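PDB 4E21: 6-phosphogluconate dehydrogenase (Decarboxylating) from Geobacter metallireducens, which probably catalyses the NADP-dependent oxidative decarboxylation of 6-phosphogluconate in the pentose phosphate pathway. Local coordinates for residues M23-G34 and K78-V89; L228-G237 and Y256-T266. All blocks are in the same frame, centred on the assembly; numbering follows the deposited sequence.

Interaction 1: M23-G34 and K78-V89; sequences MQIGMIGLGRMG and KLVKPRVVWLMV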
loop_
_atom_site.group_PDB
_atom_site.type_symbol
_atom_site.label_atom_id
_atom_site.label_comp_id
_atom_site.label_asym_id
_atom_site.label_seq_id
_atom_site.Cartn_x
_atom_site.Cartn_y
_atom_site.Cartn_z
HETATM N N MSE B 23 -9.712 26.859 40.030
HETATM C CA MSE B 23 -9.668 25.562 40.683
HETATM C C MSE B 23 -8.297 25.121 41.193
HETATM O O MSE B 23 -7.250 25.633 40.781
HETATM C CB MSE B 23 -10.237 24.502 39.739
HETATM C CG MSE B 23 -11.683 24.768 39.337
HETATM SE SE MSE B 23 -12.513 23.407 38.176
HETATM C CE MSE B 23 -12.552 21.890 39.419
ATOM N N GLN B 24 -8.320 24.161 42.106
ATOM C CA GLN B 24 -7.099 23.521 42.561
ATOM C C GLN B 24 -6.948 22.222 41.797
ATOM O O GLN B 24 -7.878 21.416 41.750
ATOM C CB GLN B 24 -7.154 23.225 44.057
ATOM C CG GLN B 24 -5.866 22.660 44.596
ATOM C CD GLN B 24 -5.978 22.266 46.058
ATOM O OE1 GLN B 24 -7.042 21.850 46.517
ATOM N NE2 GLN B 24 -4.878 22.396 46.796
ATOM N N ILE B 25 -5.779 22.032 41.198
ATOM C CA ILE B 25 -5.509 20.880 40.370
ATOM C C ILE B 25 -4.199 20.286 40.851
ATOM O O ILE B 25 -3.197 20.996 40.975
ATOM C CB ILE B 25 -5.336 21.290 38.870
ATOM C CG1 ILE B 25 -6.661 21.755 38.260
ATOM C CG2 ILE B 25 -4.763 20.159 38.048
ATOM C CD1 ILE B 25 -7.020 23.214 38.584
ATOM N N GLY B 26 -4.198 18.991 41.130
ATOM C CA GLY B 26 -2.954 18.311 41.409
ATOM C C GLY B 26 -2.455 17.728 40.102
ATOM O O GLY B 26 -3.250 17.253 39.290
HETATM N N MSE B 27 -1.142 17.763 39.897
HETATM C CA MSE B 27 -0.539 17.241 38.679
HETATM C C MSE B 27 0.542 16.263 39.075
HETATM O O MSE B 27 1.444 16.612 39.839
HETATM C CB MSE B 27 0.071 18.386 37.882
HETATM C CG MSE B 27 0.871 17.990 36.646
HETATM SE SE MSE B 27 -0.234 17.279 35.208
HETATM C CE MSE B 27 0.426 15.500 35.334
ATOM N N ILE B 28 0.452 15.034 38.582
ATOM C CA ILE B 28 1.517 14.068 38.823
ATOM C C ILE B 28 2.204 13.756 37.512
ATOM O O ILE B 28 1.536 13.442 36.526
ATOM C CB ILE B 28 0.990 12.730 39.382
ATOM C CG1 ILE B 28 0.343 12.917 40.752
ATOM C CG2 ILE B 28 2.113 11.704 39.447
ATOM C CD1 ILE B 28 -0.280 11.621 41.298
ATOM N N GLY B 29 3.533 13.798 37.501
ATOM C CA GLY B 29 4.287 13.603 36.271
ATOM C C GLY B 29 4.737 14.957 35.763
ATOM O O GLY B 29 3.952 15.703 35.167
ATOM N N LEU B 30 6.002 15.281 36.018
ATOM C CA LEU B 30 6.482 16.644 35.847
ATOM C C LEU B 30 7.547 16.711 34.767
ATOM O O LEU B 30 8.518 17.463 34.883
ATOM C CB LEU B 30 7.029 17.193 37.169
ATOM C CG LEU B 30 6.068 17.286 38.351
ATOM C CD1 LEU B 30 6.713 18.121 39.424
ATOM C CD2 LEU B 30 4.738 17.900 37.937
ATOM N N GLY B 31 7.366 15.897 33.732
ATOM C CA GLY B 31 8.133 16.040 32.510
ATOM C C GLY B 31 7.677 17.278 31.754
ATOM O O GLY B 31 6.847 18.067 32.237
ATOM N N ARG B 32 8.210 17.444 30.553
ATOM C CA ARG B 32 7.967 18.656 29.782
ATOM C C ARG B 32 6.475 18.972 29.678
ATOM O O ARG B 32 6.050 20.108 29.921
ATOM C CB ARG B 32 8.621 18.541 28.395
ATOM C CG ARG B 32 8.394 19.730 27.479
ATOM C CD ARG B 32 8.876 21.040 28.100
ATOM N NE ARG B 32 8.450 22.183 27.287
ATOM C CZ ARG B 32 9.138 22.667 26.253
ATOM N NH1 ARG B 32 10.302 22.115 25.920
ATOM N NH2 ARG B 32 8.667 23.703 25.552
HETATM N N MSE B 33 5.680 17.967 29.323
HETATM C CA MSE B 33 4.248 18.173 29.112
HETATM C C MSE B 33 3.505 18.526 30.410
HETATM O O MSE B 33 2.712 19.478 30.441
HETATM C CB MSE B 33 3.623 16.951 28.435
HETATM C CG MSE B 33 4.050 16.745 26.974
HETATM SE SE MSE B 33 3.397 18.205 25.888
HETATM C CE MSE B 33 1.516 17.682 25.818
ATOM N N GLY B 34 3.773 17.774 31.479
ATOM C CA GLY B 34 3.134 18.025 32.768
ATOM C C GLY B 34 3.487 19.392 33.340
ATOM O O GLY B 34 2.608 20.145 33.787
ATOM N N LYS B 78 -2.703 17.610 50.570
ATOM C CA LYS B 78 -2.715 19.019 50.203
ATOM C C LYS B 78 -3.871 19.376 49.278
ATOM O O LYS B 78 -4.176 20.558 49.083
ATOM C CB LYS B 78 -1.404 19.389 49.521
ATOM C CG LYS B 78 -0.230 19.569 50.448
ATOM C CD LYS B 78 0.922 20.210 49.704
ATOM C CE LYS B 78 1.857 20.966 50.642
ATOM N NZ LYS B 78 2.798 21.819 49.849
ATOM N N LEU B 79 -4.500 18.363 48.687
ATOM C CA LEU B 79 -5.611 18.607 47.770
ATOM C C LEU B 79 -6.955 18.502 48.491
ATOM O O LEU B 79 -7.323 17.442 49.005
ATOM C CB LEU B 79 -5.562 17.662 46.563
ATOM C CG LEU B 79 -4.388 17.837 45.589
ATOM C CD1 LEU B 79 -4.477 16.806 44.503
ATOM C CD2 LEU B 79 -4.317 19.235 44.979
ATOM N N VAL B 80 -7.676 19.618 48.519
ATOM C CA VAL B 80 -8.990 19.720 49.154
ATOM C C VAL B 80 -10.055 18.926 48.384
ATOM O O VAL B 80 -10.105 18.973 47.167
ATOM C CB VAL B 80 -9.389 21.220 49.285
ATOM C CG1 VAL B 80 -10.849 21.387 49.732
ATOM C CG2 VAL B 80 -8.444 21.937 50.245
ATOM N N LYS B 81 -10.900 18.184 49.091
ATOM C CA LYS B 81 -11.922 17.353 48.449
ATOM C C LYS B 81 -13.133 18.174 48.029
ATOM O O LYS B 81 -13.454 19.147 48.697
ATOM C CB LYS B 81 -12.349 16.243 49.398
ATOM C CG LYS B 81 -11.207 15.315 49.797
ATOM C CD LYS B 81 -11.669 14.247 50.787
ATOM C CE LYS B 81 -11.815 14.832 52.204
ATOM N NZ LYS B 81 -12.165 13.815 53.210
ATOM N N PRO B 82 -13.789 17.814 46.898
ATOM C CA PRO B 82 -13.432 16.756 45.939
ATOM C C PRO B 82 -12.176 17.147 45.177
ATOM O O PRO B 82 -12.025 18.297 44.780
ATOM C CB PRO B 82 -14.612 16.726 44.955
ATOM C CG PRO B 82 -15.604 17.727 45.427
ATOM C CD PRO B 82 -14.907 18.635 46.405
ATOM N N ARG B 83 -11.277 16.199 44.979
ATOM C CA ARG B 83 -10.010 16.503 44.344
ATOM C C ARG B 83 -10.109 16.429 42.837
ATOM O O ARG B 83 -10.971 15.731 42.308
ATOM C CB ARG B 83 -8.953 15.522 44.805
ATOM C CG ARG B 83 -8.711 15.568 46.265
ATOM C CD ARG B 83 -7.663 14.559 46.613
ATOM N NE ARG B 83 -7.307 14.604 48.019
ATOM C CZ ARG B 83 -7.829 13.809 48.950
ATOM N NH1 ARG B 83 -8.748 12.914 48.631
ATOM N NH2 ARG B 83 -7.416 13.913 50.202
ATOM N N VAL B 84 -9.230 17.170 42.162
ATOM C CA VAL B 84 -8.982 17.002 40.731
ATOM C C VAL B 84 -7.517 16.622 40.497
ATOM O O VAL B 84 -6.616 17.448 40.691
ATOM C CB VAL B 84 -9.309 18.262 39.947
ATOM C CG1 VAL B 84 -8.743 18.154 38.497
ATOM C CG2 VAL B 84 -10.798 18.457 39.924
ATOM N N VAL B 85 -7.278 15.375 40.091
ATOM C CA VAL B 85 -5.911 14.883 39.905
ATOM C C VAL B 85 -5.585 14.553 38.442
ATOM O O VAL B 85 -6.209 13.680 37.852
ATOM C CB VAL B 85 -5.629 13.631 40.767
ATOM C CG1 VAL B 85 -4.153 13.185 40.617
ATOM C CG2 VAL B 85 -6.003 13.885 42.229
ATOM N N TRP B 86 -4.594 15.237 37.877
ATOM C CA TRP B 86 -4.177 15.019 36.490
ATOM C C TRP B 86 -2.896 14.181 36.423
ATOM O O TRP B 86 -1.914 14.491 37.108
ATOM C CB TRP B 86 -3.962 16.365 35.810
ATOM C CG TRP B 86 -3.936 16.322 34.312
ATOM C CD1 TRP B 86 -2.978 15.743 33.521
ATOM C CD2 TRP B 86 -4.889 16.916 33.417
ATOM N NE1 TRP B 86 -3.280 15.939 32.195
ATOM C CE2 TRP B 86 -4.449 16.647 32.102
ATOM C CE3 TRP B 86 -6.079 17.631 33.598
ATOM C CZ2 TRP B 86 -5.157 17.069 30.980
ATOM C CZ3 TRP B 86 -6.773 18.059 32.489
ATOM C CH2 TRP B 86 -6.312 17.775 31.193
ATOM N N LEU B 87 -2.915 13.104 35.632
ATOM C CA LEU B 87 -1.722 12.276 35.424
ATOM C C LEU B 87 -1.088 12.575 34.062
ATOM O O LEU B 87 -1.777 12.579 33.044
ATOM C CB LEU B 87 -2.039 10.777 35.525
ATOM C CG LEU B 87 -2.788 10.228 36.752
ATOM C CD1 LEU B 87 -3.067 8.743 36.603
ATOM C CD2 LEU B 87 -2.010 10.460 38.044
HETATM N N MSE B 88 0.216 12.846 34.061
HETATM C CA MSE B 88 1.026 12.936 32.846
HETATM C C MSE B 88 2.253 12.051 33.045
HETATM O O MSE B 88 3.391 12.512 32.931
HETATM C CB MSE B 88 1.486 14.369 32.545
HETATM C CG MSE B 88 0.468 15.269 31.864
HETATM SE SE MSE B 88 -0.534 14.400 30.417
HETATM C CE MSE B 88 -0.701 15.865 29.195
ATOM N N VAL B 89 2.010 10.785 33.369
ATOM C CA VAL B 89 3.081 9.807 33.516
ATOM C C VAL B 89 3.144 8.869 32.297
ATOM O O VAL B 89 2.231 8.857 31.468
ATOM C CB VAL B 89 2.904 8.983 34.814
ATOM C CG1 VAL B 89 2.931 9.895 36.018
ATOM C CG2 VAL B 89 1.603 8.205 34.796
HETATM O O HOH W 1 -8.766 20.251 45.011
HETATM O O HOH W 2 5.108 14.878 32.109
#

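Interaction 2: L228-G237 and Y256-T266; sequences LNILHHANAG and YRYDLDLADIT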
loop_
_atom_site.group_PDB
_atom_site.type_symbol
_atom_site.label_atom_id
_atom_site.label_comp_id
_atom_site.label_asym_id
_atom_site.label_seq_id
_atom_site.Cartn_x
_atom_site.Cartn_y
_atom_site.Cartn_z
ATOM N N LEU B 228 7.927 14.976 -1.329
ATOM C CA LEU B 228 9.209 15.669 -1.269
ATOM C C LEU B 228 10.348 14.752 -1.730
ATOM O O LEU B 228 11.291 15.213 -2.349
ATOM C CB LEU B 228 9.477 16.259 0.132
ATOM C CG LEU B 228 8.597 17.482 0.446
ATOM C CD1 LEU B 228 8.619 17.936 1.925
ATOM C CD2 LEU B 228 8.939 18.635 -0.505
ATOM N N ASN B 229 10.240 13.455 -1.467
ATOM C CA ASN B 229 11.263 12.509 -1.905
ATOM C C ASN B 229 11.294 12.378 -3.438
ATOM O O ASN B 229 12.359 12.244 -4.048
ATOM C CB ASN B 229 11.038 11.139 -1.244
ATOM C CG ASN B 229 12.284 10.275 -1.257
ATOM O OD1 ASN B 229 13.365 10.747 -1.586
ATOM N ND2 ASN B 229 12.143 9.005 -0.885
ATOM N N ILE B 230 10.114 12.411 -4.052
ATOM C CA ILE B 230 10.001 12.438 -5.514
ATOM C C ILE B 230 10.666 13.714 -6.106
ATOM O O ILE B 230 11.437 13.640 -7.082
ATOM C CB ILE B 230 8.507 12.320 -5.950
ATOM C CG1 ILE B 230 7.927 10.969 -5.513
ATOM C CG2 ILE B 230 8.327 12.574 -7.461
ATOM C CD1 ILE B 230 6.429 10.860 -5.703
ATOM N N LEU B 231 10.373 14.868 -5.515
ATOM C CA LEU B 231 11.016 16.123 -5.914
ATOM C C LEU B 231 12.530 16.043 -5.730
ATOM O O LEU B 231 13.273 16.528 -6.550
ATOM C CB LEU B 231 10.480 17.275 -5.080
ATOM C CG LEU B 231 9.019 17.657 -5.320
ATOM C CD1 LEU B 231 8.609 18.836 -4.450
ATOM C CD2 LEU B 231 8.797 17.958 -6.811
ATOM N N HIS B 232 12.964 15.403 -4.647
ATOM C CA HIS B 232 14.370 15.281 -4.281
ATOM C C HIS B 232 15.132 14.444 -5.307
ATOM O O HIS B 232 16.323 14.602 -5.493
ATOM C CB HIS B 232 14.468 14.648 -2.862
ATOM C CG HIS B 232 15.871 14.409 -2.390
ATOM N ND1 HIS B 232 16.725 15.435 -2.035
ATOM C CD2 HIS B 232 16.557 13.260 -2.182
ATOM C CE1 HIS B 232 17.884 14.928 -1.652
ATOM N NE2 HIS B 232 17.808 13.609 -1.731
ATOM N N HIS B 233 14.417 13.553 -5.975
ATOM C CA HIS B 233 14.998 12.637 -6.941
ATOM C C HIS B 233 14.730 13.081 -8.386
ATOM O O HIS B 233 14.946 12.311 -9.315
ATOM C CB HIS B 233 14.405 11.237 -6.749
ATOM C CG HIS B 233 15.009 10.462 -5.618
ATOM N ND1 HIS B 233 14.622 10.631 -4.299
ATOM C CD2 HIS B 233 15.933 9.471 -5.618
ATOM C CE1 HIS B 233 15.303 9.796 -3.537
ATOM N NE2 HIS B 233 16.102 9.079 -4.312
ATOM N N ALA B 234 14.241 14.311 -8.562
ATOM C CA ALA B 234 13.853 14.802 -9.880
ATOM C C ALA B 234 15.108 15.056 -10.726
ATOM O O ALA B 234 15.009 15.362 -11.898
ATOM C CB ALA B 234 12.978 16.069 -9.770
ATOM N N ASN B 235 16.285 14.910 -10.120
ATOM C CA ASN B 235 17.538 15.003 -10.867
ATOM C C ASN B 235 18.191 13.639 -11.109
ATOM O O ASN B 235 19.403 13.566 -11.372
ATOM C CB ASN B 235 18.527 15.890 -10.122
ATOM C CG ASN B 235 18.760 15.417 -8.689
ATOM O OD1 ASN B 235 18.444 14.269 -8.326
ATOM N ND2 ASN B 235 19.295 16.299 -7.866
ATOM N N ALA B 236 17.401 12.565 -11.012
ATOM C CA ALA B 236 17.902 11.199 -11.222
ATOM C C ALA B 236 18.607 10.984 -12.582
ATOM O O ALA B 236 19.433 10.085 -12.701
ATOM C CB ALA B 236 16.760 10.159 -11.025
ATOM N N GLY B 237 18.289 11.806 -13.590
ATOM C CA GLY B 237 18.812 11.636 -14.948
ATOM C C GLY B 237 20.221 12.159 -15.256
ATOM O O GLY B 237 20.824 12.939 -14.490
ATOM N N TYR B 256 14.547 13.972 -16.250
ATOM C CA TYR B 256 14.831 14.026 -14.815
ATOM C C TYR B 256 16.155 14.733 -14.526
ATOM O O TYR B 256 17.103 14.135 -14.036
ATOM C CB TYR B 256 14.771 12.614 -14.196
ATOM C CG TYR B 256 13.396 11.978 -14.339
ATOM C CD1 TYR B 256 12.375 12.270 -13.426
ATOM C CD2 TYR B 256 13.111 11.111 -15.388
ATOM C CE1 TYR B 256 11.124 11.713 -13.559
ATOM C CE2 TYR B 256 11.862 10.542 -15.526
ATOM C CZ TYR B 256 10.868 10.860 -14.609
ATOM O OH TYR B 256 9.614 10.322 -14.730
ATOM N N ARG B 257 16.217 16.017 -14.833
ATOM C CA ARG B 257 17.421 16.790 -14.569
ATOM C C ARG B 257 17.073 18.070 -13.836
ATOM O O ARG B 257 17.726 19.098 -13.999
ATOM C CB ARG B 257 18.192 17.080 -15.870
ATOM C CG ARG B 257 18.723 15.811 -16.531
ATOM C CD ARG B 257 19.900 16.045 -17.472
ATOM N NE ARG B 257 20.401 14.765 -17.978
ATOM C CZ ARG B 257 20.596 14.484 -19.264
ATOM N NH1 ARG B 257 20.368 15.411 -20.194
ATOM N NH2 ARG B 257 21.038 13.282 -19.622
ATOM N N TYR B 258 16.029 18.012 -13.027
ATOM C CA TYR B 258 15.656 19.171 -12.235
ATOM C C TYR B 258 16.382 19.122 -10.890
ATOM O O TYR B 258 16.299 18.126 -10.182
ATOM C CB TYR B 258 14.137 19.234 -12.040
ATOM C CG TYR B 258 13.319 19.367 -13.327
ATOM C CD1 TYR B 258 13.391 20.515 -14.116
ATOM C CD2 TYR B 258 12.455 18.361 -13.734
ATOM C CE1 TYR B 258 12.641 20.649 -15.255
ATOM C CE2 TYR B 258 11.698 18.493 -14.870
ATOM C CZ TYR B 258 11.792 19.640 -15.628
ATOM O OH TYR B 258 11.047 19.766 -16.772
ATOM N N ASP B 259 17.128 20.176 -10.571
ATOM C CA ASP B 259 17.652 20.391 -9.226
ATOM C C ASP B 259 16.690 21.328 -8.498
ATOM O O ASP B 259 16.775 22.557 -8.649
ATOM C CB ASP B 259 19.035 21.042 -9.284
ATOM C CG ASP B 259 20.111 20.086 -9.734
ATOM O OD1 ASP B 259 20.138 18.917 -9.282
ATOM O OD2 ASP B 259 20.948 20.515 -10.538
ATOM N N LEU B 260 15.764 20.752 -7.727
ATOM C CA LEU B 260 14.691 21.544 -7.164
ATOM C C LEU B 260 15.061 22.007 -5.778
ATOM O O LEU B 260 15.766 21.315 -5.054
ATOM C CB LEU B 260 13.369 20.773 -7.147
ATOM C CG LEU B 260 12.836 20.281 -8.498
ATOM C CD1 LEU B 260 11.718 19.264 -8.258
ATOM C CD2 LEU B 260 12.379 21.416 -9.424
ATOM N N ASP B 261 14.591 23.196 -5.427
ATOM C CA ASP B 261 14.836 23.762 -4.114
ATOM C C ASP B 261 13.667 23.434 -3.178
ATOM O O ASP B 261 12.648 24.134 -3.159
ATOM C CB ASP B 261 15.052 25.278 -4.225
ATOM C CG ASP B 261 15.530 25.893 -2.905
ATOM O OD1 ASP B 261 15.190 25.337 -1.819
ATOM O OD2 ASP B 261 16.237 26.930 -2.959
ATOM N N LEU B 262 13.821 22.359 -2.411
ATOM C CA LEU B 262 12.747 21.867 -1.554
ATOM C C LEU B 262 12.372 22.855 -0.446
ATOM O O LEU B 262 11.205 22.917 -0.017
ATOM C CB LEU B 262 13.126 20.510 -0.946
ATOM C CG LEU B 262 12.766 19.254 -1.737
ATOM C CD1 LEU B 262 13.060 19.441 -3.180
ATOM C CD2 LEU B 262 13.477 18.002 -1.198
ATOM N N ALA B 263 13.343 23.636 0.025
ATOM C CA ALA B 263 13.016 24.654 1.018
ATOM C C ALA B 263 12.061 25.657 0.400
ATOM O O ALA B 263 11.001 25.929 0.960
ATOM C CB ALA B 263 14.258 25.329 1.559
ATOM N N ASP B 264 12.405 26.178 -0.774
ATOM C CA ASP B 264 11.543 27.169 -1.428
ATOM C C ASP B 264 10.172 26.624 -1.779
ATOM O O ASP B 264 9.163 27.320 -1.616
ATOM C CB ASP B 264 12.189 27.752 -2.685
ATOM C CG ASP B 264 13.223 28.815 -2.373
ATOM O OD1 ASP B 264 13.455 29.096 -1.187
ATOM O OD2 ASP B 264 13.808 29.370 -3.329
ATOM N N ILE B 265 10.137 25.387 -2.273
ATOM C CA ILE B 265 8.881 24.797 -2.716
ATOM C C ILE B 265 7.886 24.607 -1.567
ATOM O O ILE B 265 6.708 24.968 -1.706
ATOM C CB ILE B 265 9.101 23.473 -3.465
ATOM C CG1 ILE B 265 9.737 23.747 -4.830
ATOM C CG2 ILE B 265 7.773 22.707 -3.631
ATOM C CD1 ILE B 265 10.309 22.514 -5.438
ATOM N N THR B 266 8.340 24.044 -0.446
ATOM C CA THR B 266 7.476 23.959 0.721
ATOM C C THR B 266 7.050 25.349 1.183
ATOM O O THR B 266 5.883 25.546 1.553
ATOM C CB THR B 266 8.087 23.146 1.907
ATOM O OG1 THR B 266 9.379 23.665 2.243
ATOM C CG2 THR B 266 8.220 21.681 1.520
#

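Interaction 1: M23-G34 and K78-V89
Strands 24-28 and 84-87 are neighbouring parallel strands in the sheet of a Rossmann-type nucleotide-binding domain, and the turn after the first strand carries G29, G31 and G34 in the spacing of a GxGxxG dinucleotide-binding loop. Four backbone bonds make the ladder: G26 N to V84 O, W86 N to G26 O, I28 N to W86 O and M88 N to I28 O, all between 2.8 and 2.9 Å. A second polar group lies at the strand's start, where the extended side chain of Q24 spans the chain leading to strand 84-87. Its OE1 accepts from V80 N at 3.1 Å, and its NE2 donates to K78 O at 3.0 Å. A water bridges Q24 OE1 and V80 O. Apolar side chains meet on both faces of the sheet. I28 and L87 lie side by side, CD1 to CD2 3.9 Å, on the face covered by helix 94-101. L79 CD1 sits against G26 CA at 3.8 Å, where a side chain at G26 would collide. On the other face, M27, present as selenomethionine, has its CG anti to the backbone N (chi1 174°), and a bend at chi2 carries its SE to the indole of W86, a Met-aromatic contact met obliquely, with SE 3.6 Å from W86 CD1.

Interaction 2: L228-G237 and Y256-T266
G237 N donates to Y256 O at 2.7 Å, in the carbonyl plane, while A234 O accepts from Y258 N at 3.1 Å, the donor standing above the plane of that carbonyl. Beside these backbone links, N235 ND2 meets D259 OD1 nearly along its C-O axis at 3.1 Å; the N-H points straight at the oxygen (168°), although the amide and carboxylate planes are turned 76° apart. The N235 CG lies between its backbone N and carbonyl carbon (chi1 55°), which brings the amide across to D259. The long helix 205-232 of the C-terminal domain ends here in a type I turn, H233 to A236, and the chain of 256-261 runs alongside before helix 262-269 starts, with D261 OD1 capping D264 N. Leucines fill the angle between the helices. L231 CD2 packs on L260 CD1 at 3.5 Å and its other methyl meets I265 CG2 tip to tip, while L262 straddles the end of the first helix, CD1 on L231 CB at 3.9 Å and CD2 on H232 CB and L228 O. Cutting L262 back to an alanine is likely to strip L228, L231 and H232 of these methyl partners and open a gap beside them. L228 CD2 touches T266 CG2 at 3.7 Å.

Overall arrangement
Interaction 1 lies in the NAD-binding part and interaction 2 in the C-terminal part of the chain, with the middle of the subunit between them; their centres are about 49 Å apart and their nearest atoms about 23 Å apart. Both segments of interaction 1 precede those of interaction 2 in sequence, and helix 205-232 starts between them, its last turn forming part of interaction 2. The glycine-rich turn of interaction 1 is consistent with the site for the NADP pyrophosphate, as in other Rossmann-type dehydrogenases. No other subunit touches that contact. Interaction 2, in contrast, sits at subunit interfaces of the tetramer: D261 and D264 form salt bridges with R189 of a second subunit, and the ring of H232 stacks on F339 of a third.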